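Local coordinates for transcriptional regulator Tm0710 (Thermotoga maritima, PDB 2A61), which probably binds DNA as a dimeric winged-helix regulator of the MarR family, controlling transcription, at residues F16-E21 / E109-K114; E21-L26 / Q35-Q40; R27-T32 / E98-K103; R70-A73 / T78-P81. All blocks are in the same frame, centred on the assembly; numbering follows the deposited sequence.

Overall arrangement
Interaction 1 is the most buried of the four: helix 5-23 and helix 95-119 meet through a ring and a glutamate's methylene groups, close to the second subunit. Interaction 2 starts from the end of the same helix 5-23 and reaches helix 33-45, partly through a salt bridge and waters, partly through apolar side chains. Next to it, with centres about 6 Å apart, interaction 3 returns to helix 95-119 and is wholly apolar across its segments; Leu26 and Ile31 join the two contacts through a probable backbone hydrogen bond. Interaction 4 lies at the surface, where one ion pair links helix 61-73 to strand 77-82, its centre about 30 Å from that of interaction 1.

Interaction 1. Residues F16-E21 / E109-K114; sequences FMVKVE and ENFIEK
Both oxygens of Glu21, whose CG rests on the Phe111 ring, are held in salt bridges: OE1 by Lys24 NZ and OE2 by Arg107 NH1. With the carboxylate tethered at each end, the methylene part of the chain is left to meet the ring. Glu21 CG sits 3.8 Å from the centroid of the Phe111 ring in a CH-pi contact over one face, shifted toward the rim, with Phe111 CG its nearest ring atom at 3.5 Å. The bend at chi2 (70°) leads the carboxylate out past the CD1 side of the ring, its plane only 22° from that of the ring. The backbone of the preceding turn of helix 5-23 lies obliquely to the same ring, Met17 O being 3.9 Å from Phe111 CE2. Val18 adds CG2, 4.2 Å from Phe111 CD2. These residues join helix 5-23 to helix 95-119, the axes of segments 16-21 and 109-114 passing 10.2 Å apart at 132°, in the all-helical dimerisation part of a MarR-type fold; Met138 of the second subunit packs on both Met17 and Phe111. Phe111 reaches across because its CG lies opposite the backbone N, which directs the ring at helix 5-23. With an alanine here, the Glu21 methylenes would probably lose the surface they lie on and a gap would open between the two helices. Ile112 packs on Lys4 of the second subunit.

Interaction 2. Residues E21-L26 / Q35-Q40; sequences EGRKVL and QFDILQ
Arg23 spans the gap to helix 33-45 with its side chain drawn out straight from CG to NE, and its NH2 donates to Asp37 OD1 at 2.6 Å in a salt bridge bent to 150° at the hydrogen. The carboxylate is met on its syn side, and the oxygen lies near the guanidinium plane although the two groups are turned 59° from each other. Two waters widen the grip: one accepts from Arg23 NH1 and donates to Asp37 OD2, while another accepts from Arg23 NH2 and donates to Gln40 OE1. Over one face of the guanidinium stands the rim of Phe36, its CD2 3.7 Å from Arg23 CZ, the planes nearly perpendicular. Phe36 projects toward Arg23 and Leu26 because its CG is trans to the backbone N (chi1 180°). Leu26 then fills the other part of the contact, both its methyls reaching the ring: CD2 comes within 3.4 Å of Phe36 CD1, and CD1 within 3.8 Å of Phe36 CB. Helix 33-45 also packs on helices 50-57 and 61-73, placing this junction where the N-terminal dimerisation helix hands over to the winged helix-turn-helix domain of the MarR fold.

Interaction 3. Residues R27-T32 / E98-K103; sequences RDFGIT and EEVIEK
An apolar contact, bordered by a lysine chain, packs Phe29 and Ile31 against Val100 and Lys103, joining the short connection after helix 5-23 to the long helix 95-119. Val100 is at the centre. Its CG2 methyl stands over the face of Phe29, 4.2 Å from the ring centroid and 12° off the normal, a CH-pi contact. The same methyl meets Ile31 CD1 at 3.8 Å, the two branched side chains reaching toward each other tip to tip. Lys103 comes to the ring differently, at the edge: its CD lies in the ring plane, 3.5 Å from Phe29 CZ, and the extended chain carries NZ onward past the rim. Phe29 turns its ring to this helix with CG opposite the carbonyl carbon (chi1 -65°), and Gly30, with a positive phi of 68°, is the first residue to leave the helical conformation; Ile31 after it again points toward helix 95-119. Tyr76 packs on Phe29, Ile31 and Val100, while Ile31 also touches Phe36 of helix 33-45. Replacing Phe29 by a serine would probably leave the Val100 methyl without its aromatic surface and the Lys103 methylenes without a rim to lie against. No hydrogen bond crosses between the segments, so their hold on each other rests on the fit of carbon surfaces, with the lysine supplying its aliphatic length and keeping its charge at the exposed margin.

Interaction 4. Residues R70-A73 / T78-P81; sequences RLEA and TRTP
Glu72 and Arg79 make a two-point salt bridge at the protein surface, and almost all of the close fitting here is between these two side chains. Arg79 presents the side of its guanidinium, NE and NH2 together, giving one nitrogen to each oxygen: NE donates to Glu72 OE2 at 2.9 Å, with 160° at the hydrogen, and NH2 donates to Glu72 OE1, also at 2.9 Å. The carboxylate and guanidinium are only 3° from coplanar, and both oxygens are approached on the syn side. Two bonds lying close to one plane should resist rotation of either group about its last bond. The Glu72 chain runs extended beyond CG from the helix, whereas Arg79 is bent at chi3 (-92°), which swings its head back to the glutamate. Glu72 OE2 also lies beside the arginine's stem, 3.6 Å from Arg79 CB. The same Glu72 OE2 rests against the strand backbone, 3.9 Å from Thr78 C. Away from this pair the fit is looser. Thr78 points its CB away from the helix, and its side chain comes no closer than 5.2 Å to residues 70-73. Arg79 itself is exposed, though Tyr89 gives its guanidinium a cation-pi partner. Leu71, on the inward side of helix 61-73, packs on Gln35 and Leu39 of helix 33-45 and bonds through its backbone to Leu77. Strand 77-82 in turn pairs antiparallel with strand 88-93, Thr78 with Val92 and Thr80 with Phe90, so the ion pair links the helix that serves as recognition helix in MarR relatives to the base of the wing.

Interaction 1. Residues F16-E21 / E109-K114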
loop_
_atom_site.group_PDB
_atom_site.type_symbol
_atom_site.label_atom_id
_atom_site.label_comp_id
_atom_site.label_asym_id
_atom_site.label_seq_id
_atom_site.Cartn_x
_atom_site.Cartn_y
_atom_site.Cartn_z
ATOM N N PHE A 16 4.352 5.362 -4.051
ATOM C CA PHE A 16 5.194 4.185 -4.289
ATOM C C PHE A 16 6.609 4.412 -3.771
ATOM O O PHE A 16 7.121 3.572 -3.042
ATOM C CB PHE A 16 5.159 3.756 -5.786
ATOM C CG PHE A 16 6.086 2.596 -6.126
ATOM C CD1 PHE A 16 5.665 1.277 -5.959
ATOM C CD2 PHE A 16 7.380 2.830 -6.591
ATOM C CE1 PHE A 16 6.515 0.204 -6.270
ATOM C CE2 PHE A 16 8.238 1.765 -6.903
ATOM C CZ PHE A 16 7.802 0.454 -6.723
ATOM N N MET A 17 7.236 5.542 -4.125
ATOM C CA MET A 17 8.626 5.802 -3.726
ATOM C C MET A 17 8.789 5.924 -2.219
ATOM O O MET A 17 9.752 5.390 -1.648
ATOM C CB MET A 17 9.227 7.050 -4.419
ATOM C CG MET A 17 9.530 6.779 -5.913
ATOM S SD MET A 17 10.405 8.136 -6.707
ATOM C CE MET A 17 9.009 9.251 -6.974
ATOM N N VAL A 18 7.871 6.634 -1.569
ATOM C CA VAL A 18 8.007 6.749 -0.138
ATOM C C VAL A 18 7.702 5.409 0.540
ATOM O O VAL A 18 8.312 5.107 1.546
ATOM C CB VAL A 18 7.231 7.916 0.456
ATOM C CG1 VAL A 18 5.785 7.719 0.270
ATOM C CG2 VAL A 18 7.640 8.093 1.947
ATOM N N LYS A 19 6.734 4.656 0.009
ATOM C CA LYS A 19 6.406 3.316 0.563
ATOM C C LYS A 19 7.643 2.400 0.503
ATOM O O LYS A 19 8.024 1.793 1.509
ATOM C CB LYS A 19 5.229 2.684 -0.203
ATOM C CG LYS A 19 4.801 1.255 0.265
ATOM C CD LYS A 19 3.894 0.621 -0.794
ATOM C CE LYS A 19 3.382 -0.794 -0.371
ATOM N NZ LYS A 19 2.426 -0.598 0.742
ATOM N N VAL A 20 8.267 2.328 -0.677
ATOM C CA VAL A 20 9.425 1.485 -0.903
ATOM C C VAL A 20 10.599 1.919 -0.051
ATOM O O VAL A 20 11.249 1.090 0.606
ATOM C CB VAL A 20 9.781 1.434 -2.408
ATOM C CG1 VAL A 20 11.104 0.672 -2.659
ATOM C CG2 VAL A 20 8.627 0.814 -3.180
ATOM N N GLU A 21 10.840 3.216 -0.004
ATOM C CA GLU A 21 11.939 3.740 0.789
ATOM C C GLU A 21 11.855 3.390 2.291
ATOM O O GLU A 21 12.821 2.939 2.881
ATOM C CB GLU A 21 12.049 5.245 0.594
ATOM C CG GLU A 21 13.262 5.851 1.333
ATOM C CD GLU A 21 14.643 5.474 0.722
ATOM O OE1 GLU A 21 14.761 5.179 -0.489
ATOM O OE2 GLU A 21 15.628 5.481 1.490
ATOM N N GLU A 109 10.612 9.914 7.081
ATOM C CA GLU A 109 10.898 11.306 7.486
ATOM C C GLU A 109 12.269 11.772 6.947
ATOM O O GLU A 109 12.397 12.905 6.432
ATOM C CB GLU A 109 10.835 11.445 9.036
ATOM C CG GLU A 109 9.378 11.344 9.608
ATOM C CD GLU A 109 9.319 11.345 11.147
ATOM O OE1 GLU A 109 10.362 11.200 11.801
ATOM O OE2 GLU A 109 8.219 11.459 11.699
ATOM N N ASN A 110 13.275 10.909 7.066
ATOM C CA ASN A 110 14.628 11.238 6.580
ATOM C C ASN A 110 14.662 11.382 5.059
ATOM O O ASN A 110 15.275 12.302 4.523
ATOM C CB ASN A 110 15.684 10.212 7.067
ATOM C CG ASN A 110 15.803 10.157 8.602
ATOM O OD1 ASN A 110 15.364 11.065 9.321
ATOM N ND2 ASN A 110 16.376 9.073 9.100
ATOM N N PHE A 111 13.950 10.496 4.376
ATOM C CA PHE A 111 13.790 10.573 2.916
ATOM C C PHE A 111 13.140 11.935 2.535
ATOM O O PHE A 111 13.641 12.661 1.689
ATOM C CB PHE A 111 12.924 9.400 2.479
ATOM C CG PHE A 111 12.733 9.277 0.986
ATOM C CD1 PHE A 111 13.812 9.383 0.113
ATOM C CD2 PHE A 111 11.480 8.982 0.469
ATOM C CE1 PHE A 111 13.628 9.263 -1.224
ATOM C CE2 PHE A 111 11.297 8.861 -0.914
ATOM C CZ PHE A 111 12.366 8.996 -1.743
ATOM N N ILE A 112 12.056 12.291 3.223
ATOM C CA ILE A 112 11.315 13.523 2.913
ATOM C C ILE A 112 12.143 14.765 3.308
ATOM O O ILE A 112 12.087 15.790 2.623
ATOM C CB ILE A 112 9.935 13.518 3.619
ATOM C CG1 ILE A 112 9.013 12.400 3.043
ATOM C CG2 ILE A 112 9.269 14.934 3.576
ATOM C CD1 ILE A 112 8.687 12.501 1.580
ATOM N N GLU A 113 12.920 14.653 4.393
ATOM C CA GLU A 113 13.842 15.727 4.788
ATOM C C GLU A 113 14.864 16.041 3.674
ATOM O O GLU A 113 15.171 17.197 3.426
ATOM C CB GLU A 113 14.531 15.379 6.104
ATOM C CG GLU A 113 15.566 16.382 6.600
ATOM C CD GLU A 113 16.037 16.071 8.019
ATOM O OE1 GLU A 113 16.566 14.946 8.266
ATOM O OE2 GLU A 113 15.866 16.959 8.890
ATOM N N LYS A 114 15.372 15.022 2.982
ATOM C CA LYS A 114 16.290 15.275 1.852
ATOM C C LYS A 114 15.583 15.977 0.683
ATOM O O LYS A 114 16.159 16.872 0.039
ATOM C CB LYS A 114 16.956 13.981 1.367
ATOM C CG LYS A 114 17.947 13.377 2.346
ATOM C CD LYS A 114 18.790 12.226 1.728
ATOM C CE LYS A 114 19.419 11.331 2.814
ATOM N NZ LYS A 114 20.154 12.146 3.856
#

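Interaction 2. Residues E21-L26 / Q35-Q40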
loop_
_atom_site.group_PDB
_atom_site.type_symbol
_atom_site.label_atom_id
_atom_site.label_comp_id
_atom_site.label_asym_id
_atom_site.label_seq_id
_atom_site.Cartn_x
_atom_site.Cartn_y
_atom_site.Cartn_z
ATOM N N GLU A 21 10.840 3.216 -0.004
ATOM C CA GLU A 21 11.939 3.740 0.789
ATOM C C GLU A 21 11.855 3.390 2.291
ATOM O O GLU A 21 12.821 2.939 2.881
ATOM C CB GLU A 21 12.049 5.245 0.594
ATOM C CG GLU A 21 13.262 5.851 1.333
ATOM C CD GLU A 21 14.643 5.474 0.722
ATOM O OE1 GLU A 21 14.761 5.179 -0.489
ATOM O OE2 GLU A 21 15.628 5.481 1.490
ATOM N N GLY A 22 10.681 3.610 2.868
ATOM C CA GLY A 22 10.356 3.249 4.241
ATOM C C GLY A 22 10.527 1.769 4.505
ATOM O O GLY A 22 11.090 1.402 5.539
ATOM N N ARG A 23 10.083 0.923 3.581
ATOM C CA ARG A 23 10.116 -0.563 3.807
ATOM C C ARG A 23 11.503 -1.225 3.720
ATOM O O ARG A 23 11.653 -2.413 4.017
ATOM C CB ARG A 23 9.110 -1.273 2.908
ATOM C CG ARG A 23 7.640 -1.179 3.469
ATOM C CD ARG A 23 6.615 -1.611 2.439
ATOM N NE ARG A 23 5.222 -1.555 2.863
ATOM C CZ ARG A 23 4.410 -2.615 2.958
ATOM N NH1 ARG A 23 4.814 -3.830 2.634
ATOM N NH2 ARG A 23 3.159 -2.454 3.327
ATOM N N LYS A 24 12.499 -0.439 3.312
ATOM C CA LYS A 24 13.913 -0.866 3.225
ATOM C C LYS A 24 14.458 -1.244 4.605
ATOM O O LYS A 24 15.356 -2.085 4.716
ATOM C CB LYS A 24 14.772 0.218 2.563
ATOM C CG LYS A 24 14.534 0.338 1.064
ATOM C CD LYS A 24 15.350 1.501 0.496
ATOM C CE LYS A 24 15.242 1.576 -1.019
ATOM N NZ LYS A 24 15.932 2.806 -1.470
ATOM N N VAL A 25 13.896 -0.654 5.665
ATOM C CA VAL A 25 14.266 -1.041 7.030
ATOM C C VAL A 25 13.820 -2.468 7.443
ATOM O O VAL A 25 14.417 -3.064 8.334
ATOM C CB VAL A 25 13.856 0.028 8.132
ATOM C CG1 VAL A 25 14.221 1.461 7.690
ATOM C CG2 VAL A 25 12.457 -0.047 8.424
ATOM N N LEU A 26 12.796 -3.019 6.789
ATOM C CA LEU A 26 12.354 -4.366 7.091
ATOM C C LEU A 26 13.432 -5.446 6.882
ATOM O O LEU A 26 13.365 -6.524 7.464
ATOM C CB LEU A 26 11.148 -4.717 6.246
ATOM C CG LEU A 26 9.839 -3.908 6.359
ATOM C CD1 LEU A 26 8.820 -4.521 5.376
ATOM C CD2 LEU A 26 9.301 -3.912 7.804
ATOM N N GLN A 35 4.008 -9.848 6.705
ATOM C CA GLN A 35 4.189 -9.698 8.145
ATOM C C GLN A 35 4.105 -8.237 8.585
ATOM O O GLN A 35 3.528 -7.941 9.627
ATOM C CB GLN A 35 5.511 -10.264 8.593
ATOM C CG GLN A 35 5.611 -11.819 8.647
ATOM C CD GLN A 35 6.963 -12.234 9.245
ATOM O OE1 GLN A 35 8.004 -11.794 8.764
ATOM N NE2 GLN A 35 6.946 -13.071 10.314
ATOM N N PHE A 36 4.739 -7.342 7.838
ATOM C CA PHE A 36 4.671 -5.923 8.165
ATOM C C PHE A 36 3.247 -5.346 8.055
ATOM O O PHE A 36 2.838 -4.524 8.871
ATOM C CB PHE A 36 5.613 -5.116 7.245
ATOM C CG PHE A 36 5.598 -3.649 7.515
ATOM C CD1 PHE A 36 6.083 -3.149 8.720
ATOM C CD2 PHE A 36 5.115 -2.757 6.568
ATOM C CE1 PHE A 36 6.059 -1.768 8.971
ATOM C CE2 PHE A 36 5.095 -1.390 6.829
ATOM C CZ PHE A 36 5.568 -0.919 8.029
ATOM N N ASP A 37 2.511 -5.784 7.039
ATOM C CA ASP A 37 1.109 -5.380 6.869
ATOM C C ASP A 37 0.237 -5.765 8.096
ATOM O O ASP A 37 -0.645 -4.992 8.494
ATOM C CB ASP A 37 0.518 -6.008 5.617
ATOM C CG ASP A 37 1.012 -5.365 4.318
ATOM O OD1 ASP A 37 1.375 -4.154 4.276
ATOM O OD2 ASP A 37 1.048 -6.128 3.322
ATOM N N ILE A 38 0.471 -6.955 8.662
ATOM C CA ILE A 38 -0.159 -7.333 9.942
ATOM C C ILE A 38 0.271 -6.394 11.069
ATOM O O ILE A 38 -0.572 -5.906 11.835
ATOM C CB ILE A 38 0.192 -8.774 10.361
ATOM C CG1 ILE A 38 -0.426 -9.775 9.363
ATOM C CG2 ILE A 38 -0.175 -9.020 11.809
ATOM C CD1 ILE A 38 0.121 -11.159 9.535
ATOM N N LEU A 39 1.568 -6.138 11.174
ATOM C CA LEU A 39 2.077 -5.309 12.284
ATOM C C LEU A 39 1.594 -3.887 12.194
ATOM O O LEU A 39 1.211 -3.304 13.219
ATOM C CB LEU A 39 3.597 -5.270 12.335
ATOM C CG LEU A 39 4.404 -6.460 12.799
ATOM C CD1 LEU A 39 5.912 -6.147 12.610
ATOM C CD2 LEU A 39 4.094 -6.744 14.263
ATOM N N GLN A 40 1.626 -3.304 10.983
ATOM C CA GLN A 40 1.185 -1.918 10.820
ATOM C C GLN A 40 -0.315 -1.710 10.989
ATOM O O GLN A 40 -0.716 -0.690 11.513
ATOM C CB GLN A 40 1.730 -1.252 9.535
ATOM C CG GLN A 40 1.101 -1.667 8.273
ATOM C CD GLN A 40 1.450 -0.715 7.106
ATOM O OE1 GLN A 40 1.340 -1.087 5.943
ATOM N NE2 GLN A 40 1.859 0.510 7.430
HETATM O O HOH W 1 2.722 0.561 3.928
HETATM O O HOH W 2 2.882 -5.582 1.649
#

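Interaction 3. Residues R27-T32 / E98-K103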
loop_
_atom_site.group_PDB
_atom_site.type_symbol
_atom_site.label_atom_id
_atom_site.label_comp_id
_atom_site.label_asym_id
_atom_site.label_seq_id
_atom_site.Cartn_x
_atom_site.Cartn_y
_atom_site.Cartn_z
ATOM N N ARG A 27 14.397 -5.153 6.023
ATOM C CA ARG A 27 15.520 -6.030 5.772
ATOM C C ARG A 27 16.345 -6.209 7.032
ATOM O O ARG A 27 16.860 -7.283 7.299
ATOM C CB ARG A 27 16.388 -5.396 4.677
ATOM C CG ARG A 27 17.370 -6.400 4.127
ATOM C CD ARG A 27 18.656 -5.764 3.809
ATOM N NE ARG A 27 18.836 -5.568 2.390
ATOM C CZ ARG A 27 19.818 -6.105 1.673
ATOM N NH1 ARG A 27 20.695 -6.915 2.225
ATOM N NH2 ARG A 27 19.901 -5.831 0.390
ATOM N N ASP A 28 16.476 -5.138 7.806
ATOM C CA ASP A 28 17.229 -5.165 9.046
ATOM C C ASP A 28 16.594 -6.114 10.066
ATOM O O ASP A 28 17.271 -6.602 10.941
ATOM C CB ASP A 28 17.274 -3.761 9.654
ATOM C CG ASP A 28 17.995 -2.755 8.770
ATOM O OD1 ASP A 28 18.809 -3.176 7.935
ATOM O OD2 ASP A 28 17.749 -1.536 8.929
ATOM N N PHE A 29 15.287 -6.349 9.967
ATOM C CA PHE A 29 14.551 -7.168 10.939
ATOM C C PHE A 29 14.240 -8.560 10.452
ATOM O O PHE A 29 13.807 -9.391 11.218
ATOM C CB PHE A 29 13.248 -6.448 11.310
ATOM C CG PHE A 29 13.481 -5.162 12.027
ATOM C CD1 PHE A 29 13.489 -3.967 11.338
ATOM C CD2 PHE A 29 13.753 -5.162 13.411
ATOM C CE1 PHE A 29 13.758 -2.754 11.992
ATOM C CE2 PHE A 29 14.008 -3.950 14.112
ATOM C CZ PHE A 29 14.016 -2.744 13.402
ATOM N N GLY A 30 14.415 -8.804 9.160
ATOM C CA GLY A 30 13.907 -10.025 8.538
ATOM C C GLY A 30 12.400 -10.136 8.450
ATOM O O GLY A 30 11.872 -11.283 8.371
ATOM N N ILE A 31 11.698 -8.981 8.475
ATOM C CA ILE A 31 10.195 -8.975 8.415
ATOM C C ILE A 31 9.688 -8.912 6.981
ATOM O O ILE A 31 10.149 -8.100 6.185
ATOM C CB ILE A 31 9.606 -7.854 9.341
ATOM C CG1 ILE A 31 10.014 -8.198 10.796
ATOM C CG2 ILE A 31 8.061 -7.661 9.171
ATOM C CD1 ILE A 31 9.862 -7.053 11.770
ATOM N N THR A 32 8.788 -9.816 6.615
ATOM C CA THR A 32 8.341 -9.855 5.222
ATOM C C THR A 32 7.226 -8.800 5.016
ATOM O O THR A 32 6.618 -8.327 5.998
ATOM C CB THR A 32 7.797 -11.250 4.815
ATOM O OG1 THR A 32 6.495 -11.430 5.402
ATOM C CG2 THR A 32 8.763 -12.440 5.259
ATOM N N GLU A 98 6.334 -2.133 17.852
ATOM C CA GLU A 98 6.164 -0.698 17.621
ATOM C C GLU A 98 7.421 -0.069 17.059
ATOM O O GLU A 98 7.328 0.766 16.166
ATOM C CB GLU A 98 5.767 0.038 18.899
ATOM C CG GLU A 98 4.340 -0.247 19.328
ATOM C CD GLU A 98 3.926 0.578 20.553
ATOM O OE1 GLU A 98 4.684 0.610 21.530
ATOM O OE2 GLU A 98 2.839 1.168 20.508
ATOM N N GLU A 99 8.577 -0.478 17.577
ATOM C CA GLU A 99 9.861 0.091 17.152
ATOM C C GLU A 99 10.074 -0.121 15.656
ATOM O O GLU A 99 10.721 0.668 15.019
ATOM C CB GLU A 99 11.039 -0.516 17.941
ATOM C CG GLU A 99 11.124 0.003 19.371
ATOM C CD GLU A 99 11.939 -0.877 20.321
ATOM O OE1 GLU A 99 12.449 -1.958 19.918
ATOM O OE2 GLU A 99 12.074 -0.459 21.500
ATOM N N VAL A 100 9.577 -1.224 15.131
ATOM C CA VAL A 100 9.702 -1.540 13.711
ATOM C C VAL A 100 8.920 -0.437 12.928
ATOM O O VAL A 100 9.498 0.217 12.077
ATOM C CB VAL A 100 9.108 -2.918 13.373
ATOM C CG1 VAL A 100 9.145 -3.145 11.830
ATOM C CG2 VAL A 100 9.828 -4.064 14.121
ATOM N N ILE A 101 7.631 -0.220 13.254
ATOM C CA ILE A 101 6.846 0.826 12.592
ATOM C C ILE A 101 7.517 2.194 12.733
ATOM O O ILE A 101 7.618 2.945 11.758
ATOM C CB ILE A 101 5.346 0.841 13.090
ATOM C CG1 ILE A 101 4.554 -0.279 12.400
ATOM C CG2 ILE A 101 4.637 2.111 12.665
ATOM C CD1 ILE A 101 4.756 -1.598 13.000
ATOM N N GLU A 102 8.003 2.500 13.949
ATOM C CA GLU A 102 8.697 3.774 14.206
ATOM C C GLU A 102 9.951 3.964 13.340
ATOM O O GLU A 102 10.253 5.076 12.922
ATOM C CB GLU A 102 9.091 3.855 15.684
ATOM C CG GLU A 102 7.874 3.991 16.608
ATOM C CD GLU A 102 8.187 3.956 18.098
ATOM O OE1 GLU A 102 9.351 3.647 18.529
ATOM O OE2 GLU A 102 7.235 4.230 18.845
ATOM N N LYS A 103 10.707 2.885 13.130
ATOM C CA LYS A 103 11.885 2.907 12.221
ATOM C C LYS A 103 11.520 3.068 10.747
ATOM O O LYS A 103 12.231 3.737 9.996
ATOM C CB LYS A 103 12.766 1.680 12.454
ATOM C CG LYS A 103 13.695 1.870 13.685
ATOM C CD LYS A 103 14.536 0.630 14.065
ATOM C CE LYS A 103 15.219 0.847 15.435
ATOM N NZ LYS A 103 15.674 -0.450 16.063
#

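Interaction 4. Residues R70-A73 / T78-P81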
loop_
_atom_site.group_PDB
_atom_site.type_symbol
_atom_site.label_atom_id
_atom_site.label_comp_id
_atom_site.label_asym_id
_atom_site.label_seq_id
_atom_site.Cartn_x
_atom_site.Cartn_y
_atom_site.Cartn_z
ATOM N N ARG A 70 5.549 -16.646 13.727
ATOM C CA ARG A 70 6.931 -16.125 13.667
ATOM C C ARG A 70 7.031 -14.767 14.354
ATOM O O ARG A 70 7.972 -14.499 15.062
ATOM C CB ARG A 70 7.351 -15.915 12.236
ATOM C CG ARG A 70 8.005 -17.093 11.550
ATOM C CD ARG A 70 8.579 -16.500 10.202
ATOM N NE ARG A 70 7.547 -16.676 9.211
ATOM C CZ ARG A 70 7.488 -16.091 8.031
ATOM N NH1 ARG A 70 8.405 -15.218 7.646
ATOM N NH2 ARG A 70 6.491 -16.412 7.248
ATOM N N LEU A 71 6.047 -13.900 14.131
ATOM C CA LEU A 71 6.048 -12.595 14.806
ATOM C C LEU A 71 5.948 -12.720 16.325
ATOM O O LEU A 71 6.513 -11.905 17.046
ATOM C CB LEU A 71 4.921 -11.691 14.254
ATOM C CG LEU A 71 5.113 -11.144 12.832
ATOM C CD1 LEU A 71 3.829 -10.448 12.324
ATOM C CD2 LEU A 71 6.305 -10.148 12.745
ATOM N N GLU A 72 5.138 -13.664 16.798
ATOM C CA GLU A 72 4.998 -13.960 18.244
ATOM C C GLU A 72 6.302 -14.559 18.795
ATOM O O GLU A 72 6.830 -14.086 19.804
ATOM C CB GLU A 72 3.836 -14.949 18.462
ATOM C CG GLU A 72 2.445 -14.293 18.332
ATOM C CD GLU A 72 1.344 -15.209 18.835
ATOM O OE1 GLU A 72 1.015 -16.187 18.120
ATOM O OE2 GLU A 72 0.844 -14.973 19.981
ATOM N N ALA A 73 6.849 -15.555 18.098
ATOM C CA ALA A 73 8.116 -16.181 18.573
ATOM C C ALA A 73 9.254 -15.158 18.622
ATOM O O ALA A 73 10.089 -15.196 19.544
ATOM C CB ALA A 73 8.519 -17.393 17.659
ATOM N N THR A 78 2.078 -10.236 20.449
ATOM C CA THR A 78 1.650 -11.148 21.512
ATOM C C THR A 78 0.156 -11.358 21.338
ATOM O O THR A 78 -0.401 -11.021 20.265
ATOM C CB THR A 78 2.141 -10.693 22.927
ATOM O OG1 THR A 78 1.887 -11.725 23.876
ATOM C CG2 THR A 78 1.504 -9.370 23.405
ATOM N N ARG A 79 -0.496 -11.888 22.370
ATOM C CA ARG A 79 -1.842 -12.413 22.293
ATOM C C ARG A 79 -2.571 -11.997 23.591
ATOM O O ARG A 79 -1.950 -11.888 24.642
ATOM C CB ARG A 79 -1.666 -13.920 22.335
ATOM C CG ARG A 79 -2.763 -14.742 21.844
ATOM C CD ARG A 79 -2.193 -16.140 21.803
ATOM N NE ARG A 79 -1.626 -16.435 20.495
ATOM C CZ ARG A 79 -2.019 -17.450 19.738
ATOM N NH1 ARG A 79 -2.951 -18.283 20.172
ATOM N NH2 ARG A 79 -1.497 -17.619 18.540
ATOM N N THR A 80 -3.882 -11.788 23.497
ATOM C CA THR A 80 -4.745 -11.581 24.651
ATOM C C THR A 80 -6.147 -12.205 24.397
ATOM O O THR A 80 -6.642 -12.218 23.262
ATOM C CB THR A 80 -4.782 -10.069 25.059
ATOM O OG1 THR A 80 -5.477 -9.915 26.305
ATOM C CG2 THR A 80 -5.430 -9.207 23.951
ATOM N N PRO A 81 -6.763 -12.806 25.440
ATOM C CA PRO A 81 -8.061 -13.432 25.197
ATOM C C PRO A 81 -9.166 -12.430 24.885
ATOM O O PRO A 81 -9.090 -11.235 25.236
ATOM C CB PRO A 81 -8.376 -14.177 26.508
ATOM C CG PRO A 81 -7.521 -13.531 27.552
ATOM C CD PRO A 81 -6.295 -12.992 26.825
#